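Local coordinates for putative (Helicobacter pylori J99, PDB 4R7K), which is of unknown function but belongs to the SRPBCC superfamily, whose members often bind hydrophobic ligands in a cavity between a curved antiparallel sheet and a long helix, at residues 35-39 with 40-44; 112-116 with 117-121. All blocks are in the same frame, centred on the assembly; numbering follows the deposited sequence.

Overall arrangement
Both contacts are local turns, one leading into an edge strand and one at the end of a hairpin of inner strands; their centres are 23 Å apart and nearest atoms about 11 Å apart, so they do not touch. Interaction 1 (35-44) shapes the loop that enters strand 44-53, one of the two outermost strands within the chain, and lies against strand 150-160. Interaction 2 (112-121) joins strands 103-114 and 118-126, with helix 57-65 against one face. Strand 136-146, between 150-160 and 118-126, meets both regions: Y138 stacks on W37, while L142 packs against I118 and R120. A30 and R32, just ahead of interaction 1 in sequence, bind charged side chains of interaction 2.

Interaction 1. Residues 35-39 with 40-44; sequences KKWIP and GETDN
A type II beta turn from I38 to E41 folds the chain back after the short 3-10 segment 35-37, bringing T42 against K36 and W37. The closing bond runs from E41 N to I38 O, 2.9 Å long with an N-H...O angle of 156°, the donor tilted out of the carbonyl plane. P39 and G40 occupy the two central positions of the turn; the positive phi of G40, 94°, is the conformation for which glycine is suited.

T42 makes the main side-chain contact. Its chi1 of 62° sets OG1 between the backbone N and the carbonyl carbon and turns CG2 back over the preceding residues. There the methyl lies 3.4 Å from K36 O and 3.9 Å from W37 CA, and it approaches the indole obliquely, with T42 CG2 4.1 Å from W37 CE3. Across the loop, the W37 and T42 side chains meet at about a right angle. One indole face is lined by K36 CG near the rim, and the ring also stacks with Y138 of the sheet. S158, on strand 150-160, hydrogen-bonds through OG to both W37 O and T42 OG1, so one serine ties both arms of the loop to the sheet. Just beyond, D43 and N44 both face Q159 in a classic beta bulge where strand 44-53 begins.

Beside the turn, I38 and E41 run side by side, pointing the same way, next to the second subunit. I38 CG2 rests 4.0 Å from E41 CG, while E41 CB is 3.3 Å from I38 O. The E41 chain is bent at chi2, and its carboxylate forms a salt bridge with K53 of the second subunit, where R150 also hydrogen-bonds to P39 O.

Interaction 2. Residues 112-116 with 117-121; sequences FELKD and AILRL
F112, L119 and L121 pack closely on one face of the hairpin end, the two leucines buried, and R120 is buried on the other; toward the turn K115 and D116 are exposed to solvent. L119 CD1 reaches the F112 ring obliquely, 3.9 Å from CE1, and L121 CD1 comes to the ring edge, in its plane, 4.0 Å from F112 CD1. The ring is put there by chi1 of 177°, which sets CG opposite the backbone N and beside the carbonyl carbon. L114, nearer the turn, is exposed and meets L119 through CD1, 4.0 Å from L119 CB. V61 of helix 57-65 touches both leucines, and R65 lies against F112.

Backbone pairing makes this an antiparallel beta hairpin of strands 103-114 and 118-126. E113 and R120 form a hydrogen-bonded pair with reciprocal N-H...O bonds, flanked by the non-hydrogen-bonded pairs F112-L121 and L114-L119. E113 O receives R120 N and also a water that donates to I118 O, and the CA-H of L119 makes a longer contact with E113 O. K115 N gives I118 O a nearly straight bond of 2.8 Å (166°) beside the D116-A117 turn. No return bond from I118 N to K115 O is formed; the two carbonyl oxygens, K115 O and I118 O, lie 3.5 Å apart.

E113 and R120 run alongside each other, their planar ends 52° apart. E113 OE2 is 4.6 Å from R120 NE and well out of the guanidinium plane, so no N-H points at it and any attraction is probably one of charge only, beyond a salt bridge. R32 takes the carboxylate in a salt bridge, and A30 O accepts from R120 NH1. Nearer the exposed turn, the aliphatic part of K115 lies beside I118, with K115 CE 3.6 Å from I118 CG2.

Interaction 1. Residues 35-39 with 40-44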
loop_
_atom_site.group_PDB
_atom_site.type_symbol
_atom_site.label_atom_id
_atom_site.label_comp_id
_atom_site.label_asym_id
_atom_site.label_seq_id
_atom_site.Cartn_x
_atom_site.Cartn_y
_atom_site.Cartn_z
ATOM N N LYS A 35 4.325 3.625 31.024
ATOM C CA LYS A 35 2.998 4.201 31.204
ATOM C C LYS A 35 2.631 5.224 30.129
ATOM O O LYS A 35 1.533 5.207 29.576
ATOM C CB LYS A 35 2.918 4.887 32.559
ATOM C CG LYS A 35 1.545 5.427 32.889
ATOM C CD LYS A 35 1.604 6.324 34.094
ATOM C CE LYS A 35 0.229 6.828 34.443
ATOM N NZ LYS A 35 0.346 7.710 35.626
ATOM N N LYS A 36 3.579 6.096 29.852
ATOM C CA LYS A 36 3.453 7.156 28.872
ATOM C C LYS A 36 3.119 6.707 27.438
ATOM O O LYS A 36 2.559 7.479 26.657
ATOM C CB LYS A 36 4.793 7.901 28.890
ATOM C CG LYS A 36 5.023 8.899 27.806
ATOM C CD LYS A 36 6.332 9.628 28.050
ATOM C CE LYS A 36 6.592 10.603 26.923
ATOM N NZ LYS A 36 7.891 11.327 27.084
ATOM N N TRP A 37 3.483 5.474 27.094
ATOM C CA TRP A 37 3.365 4.960 25.728
ATOM C C TRP A 37 2.298 3.902 25.508
ATOM O O TRP A 37 2.141 3.417 24.366
ATOM C CB TRP A 37 4.713 4.371 25.317
ATOM C CG TRP A 37 5.784 5.409 25.292
ATOM C CD1 TRP A 37 6.828 5.527 26.145
ATOM C CD2 TRP A 37 5.864 6.526 24.395
ATOM N NE1 TRP A 37 7.572 6.632 25.829
ATOM C CE2 TRP A 37 6.998 7.272 24.761
ATOM C CE3 TRP A 37 5.088 6.965 23.332
ATOM C CZ2 TRP A 37 7.390 8.428 24.081
ATOM C CZ3 TRP A 37 5.499 8.101 22.623
ATOM C CH2 TRP A 37 6.611 8.830 23.013
ATOM N N ILE A 38 1.586 3.546 26.575
ATOM C CA ILE A 38 0.533 2.499 26.518
ATOM C C ILE A 38 -0.387 2.679 25.298
ATOM O O ILE A 38 -0.921 3.736 25.073
ATOM C CB ILE A 38 -0.277 2.447 27.822
ATOM C CG1 ILE A 38 0.602 1.897 28.945
ATOM C CG2 ILE A 38 -1.500 1.525 27.701
ATOM C CD1 ILE A 38 -0.025 2.001 30.297
ATOM N N PRO A 39 -0.532 1.642 24.501
ATOM C CA PRO A 39 -1.348 1.679 23.315
ATOM C C PRO A 39 -2.765 2.136 23.640
ATOM O O PRO A 39 -3.392 1.664 24.605
ATOM C CB PRO A 39 -1.268 0.230 22.809
ATOM C CG PRO A 39 0.110 -0.214 23.238
ATOM C CD PRO A 39 0.285 0.413 24.574
ATOM N N GLY A 40 -3.232 3.095 22.870
ATOM C CA GLY A 40 -4.536 3.708 23.083
ATOM C C GLY A 40 -4.468 4.972 23.913
ATOM O O GLY A 40 -5.440 5.716 23.958
ATOM N N GLU A 41 -3.349 5.201 24.604
ATOM C CA GLU A 41 -3.181 6.435 25.406
ATOM C C GLU A 41 -2.363 7.507 24.647
ATOM O O GLU A 41 -2.116 8.562 25.185
ATOM C CB GLU A 41 -2.504 6.138 26.737
ATOM C CG GLU A 41 -3.246 5.113 27.601
ATOM C CD GLU A 41 -4.512 5.667 28.217
ATOM O OE1 GLU A 41 -4.639 6.914 28.262
ATOM O OE2 GLU A 41 -5.373 4.859 28.676
ATOM N N THR A 42 -1.921 7.213 23.422
ATOM C CA THR A 42 -1.142 8.161 22.621
ATOM C C THR A 42 -1.909 8.557 21.332
ATOM O O THR A 42 -3.144 8.403 21.251
ATOM C CB THR A 42 0.249 7.609 22.316
ATOM O OG1 THR A 42 0.128 6.418 21.557
ATOM C CG2 THR A 42 1.008 7.312 23.604
ATOM N N ASP A 43 -1.196 9.044 20.327
ATOM C CA ASP A 43 -1.831 9.608 19.125
ATOM C C ASP A 43 -1.867 8.658 17.950
ATOM O O ASP A 43 -2.665 8.845 17.040
ATOM C CB ASP A 43 -1.114 10.916 18.756
ATOM C CG ASP A 43 -1.308 12.009 19.829
ATOM O OD1 ASP A 43 -2.468 12.230 20.233
ATOM O OD2 ASP A 43 -0.305 12.633 20.267
ATOM N N ASN A 44 -1.013 7.637 17.973
ATOM C CA ASN A 44 -1.017 6.617 16.946
ATOM C C ASN A 44 -0.386 5.351 17.523
ATOM O O ASN A 44 0.548 5.427 18.352
ATOM C CB ASN A 44 -0.263 7.101 15.716
ATOM C CG ASN A 44 -0.462 6.214 14.492
ATOM O OD1 ASN A 44 -1.502 5.567 14.319
ATOM N ND2 ASN A 44 0.528 6.222 13.605
#

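Interaction 2. Residues 112-116 with 117-121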
loop_
_atom_site.group_PDB
_atom_site.type_symbol
_atom_site.label_atom_id
_atom_site.label_comp_id
_atom_site.label_asym_id
_atom_site.label_seq_id
_atom_site.Cartn_x
_atom_site.Cartn_y
_atom_site.Cartn_z
ATOM N N PHE A 112 16.319 -3.484 26.784
ATOM C CA PHE A 112 17.098 -4.519 26.143
ATOM C C PHE A 112 17.225 -5.714 27.084
ATOM O O PHE A 112 17.884 -5.633 28.137
ATOM C CB PHE A 112 18.503 -4.049 25.738
ATOM C CG PHE A 112 19.325 -5.156 25.151
ATOM C CD1 PHE A 112 19.115 -5.556 23.855
ATOM C CD2 PHE A 112 20.246 -5.837 25.917
ATOM C CE1 PHE A 112 19.809 -6.609 23.317
ATOM C CE2 PHE A 112 20.961 -6.892 25.381
ATOM C CZ PHE A 112 20.726 -7.284 24.083
ATOM N N GLU A 113 16.593 -6.812 26.717
ATOM C CA GLU A 113 16.657 -8.028 27.501
ATOM C C GLU A 113 16.718 -9.191 26.526
ATOM O O GLU A 113 15.757 -9.468 25.798
ATOM C CB GLU A 113 15.441 -8.140 28.403
ATOM C CG GLU A 113 15.507 -9.350 29.327
ATOM C CD GLU A 113 14.388 -9.380 30.367
ATOM O OE1 GLU A 113 14.611 -9.940 31.468
ATOM O OE2 GLU A 113 13.301 -8.832 30.100
ATOM N N LEU A 114 17.865 -9.862 26.484
ATOM C CA LEU A 114 18.069 -10.964 25.560
ATOM C C LEU A 114 18.286 -12.240 26.333
ATOM O O LEU A 114 19.236 -12.344 27.101
ATOM C CB LEU A 114 19.272 -10.685 24.660
ATOM C CG LEU A 114 19.690 -11.818 23.700
ATOM C CD1 LEU A 114 18.564 -12.205 22.742
ATOM C CD2 LEU A 114 20.943 -11.425 22.922
ATOM N N LYS A 115 17.396 -13.200 26.115
ATOM C CA LYS A 115 17.458 -14.521 26.739
ATOM C C LYS A 115 17.643 -15.552 25.624
ATOM O O LYS A 115 17.585 -15.208 24.426
ATOM C CB LYS A 115 16.191 -14.789 27.564
ATOM C CG LYS A 115 15.946 -13.699 28.601
ATOM C CD LYS A 115 15.132 -14.163 29.800
ATOM C CE LYS A 115 13.677 -14.403 29.462
ATOM N NZ LYS A 115 13.012 -15.096 30.604
ATOM N N ASP A 116 17.866 -16.810 26.004
ATOM C CA ASP A 116 18.068 -17.893 25.023
ATOM C C ASP A 116 16.947 -17.992 23.984
ATOM O O ASP A 116 17.182 -18.401 22.873
ATOM C CB ASP A 116 18.154 -19.267 25.721
ATOM C CG ASP A 116 19.437 -19.455 26.516
ATOM O OD1 ASP A 116 20.361 -18.631 26.375
ATOM O OD2 ASP A 116 19.531 -20.456 27.266
ATOM N N ALA A 117 15.725 -17.648 24.355
ATOM C CA ALA A 117 14.612 -17.812 23.425
ATOM C C ALA A 117 13.695 -16.606 23.234
ATOM O O ALA A 117 12.674 -16.735 22.605
ATOM C CB ALA A 117 13.788 -19.009 23.845
ATOM N N ILE A 118 14.078 -15.458 23.752
ATOM C CA ILE A 118 13.275 -14.261 23.610
ATOM C C ILE A 118 14.109 -12.996 23.763
ATOM O O ILE A 118 14.998 -12.889 24.641
ATOM C CB ILE A 118 12.092 -14.261 24.600
ATOM C CG1 ILE A 118 11.306 -12.962 24.453
ATOM C CG2 ILE A 118 12.595 -14.489 26.010
ATOM C CD1 ILE A 118 9.977 -12.891 25.193
ATOM N N LEU A 119 13.848 -12.058 22.856
ATOM C CA LEU A 119 14.459 -10.763 22.874
ATOM C C LEU A 119 13.373 -9.728 23.046
ATOM O O LEU A 119 12.367 -9.745 22.344
ATOM C CB LEU A 119 15.170 -10.446 21.541
ATOM C CG LEU A 119 15.596 -8.974 21.374
ATOM C CD1 LEU A 119 16.665 -8.637 22.383
ATOM C CD2 LEU A 119 16.112 -8.664 19.964
ATOM N N ARG A 120 13.608 -8.801 23.950
ATOM C CA ARG A 120 12.805 -7.605 24.095
ATOM C C ARG A 120 13.719 -6.413 23.867
ATOM O O ARG A 120 14.731 -6.222 24.567
ATOM C CB ARG A 120 12.179 -7.545 25.467
ATOM C CG ARG A 120 11.095 -8.601 25.662
ATOM C CD ARG A 120 10.745 -8.709 27.153
ATOM N NE ARG A 120 9.691 -9.683 27.413
ATOM C CZ ARG A 120 8.399 -9.417 27.302
ATOM N NH1 ARG A 120 7.996 -8.232 26.881
ATOM N NH2 ARG A 120 7.515 -10.345 27.567
ATOM N N LEU A 121 13.364 -5.595 22.895
ATOM C CA LEU A 121 14.188 -4.457 22.533
ATOM C C LEU A 121 13.283 -3.282 22.200
ATOM O O LEU A 121 12.278 -3.449 21.535
ATOM C CB LEU A 121 15.033 -4.797 21.300
ATOM C CG LEU A 121 15.782 -3.631 20.619
ATOM C CD1 LEU A 121 16.917 -3.201 21.520
ATOM C CD2 LEU A 121 16.352 -4.116 19.292
HETATM O O HOH W 1 13.755 -11.194 26.886
#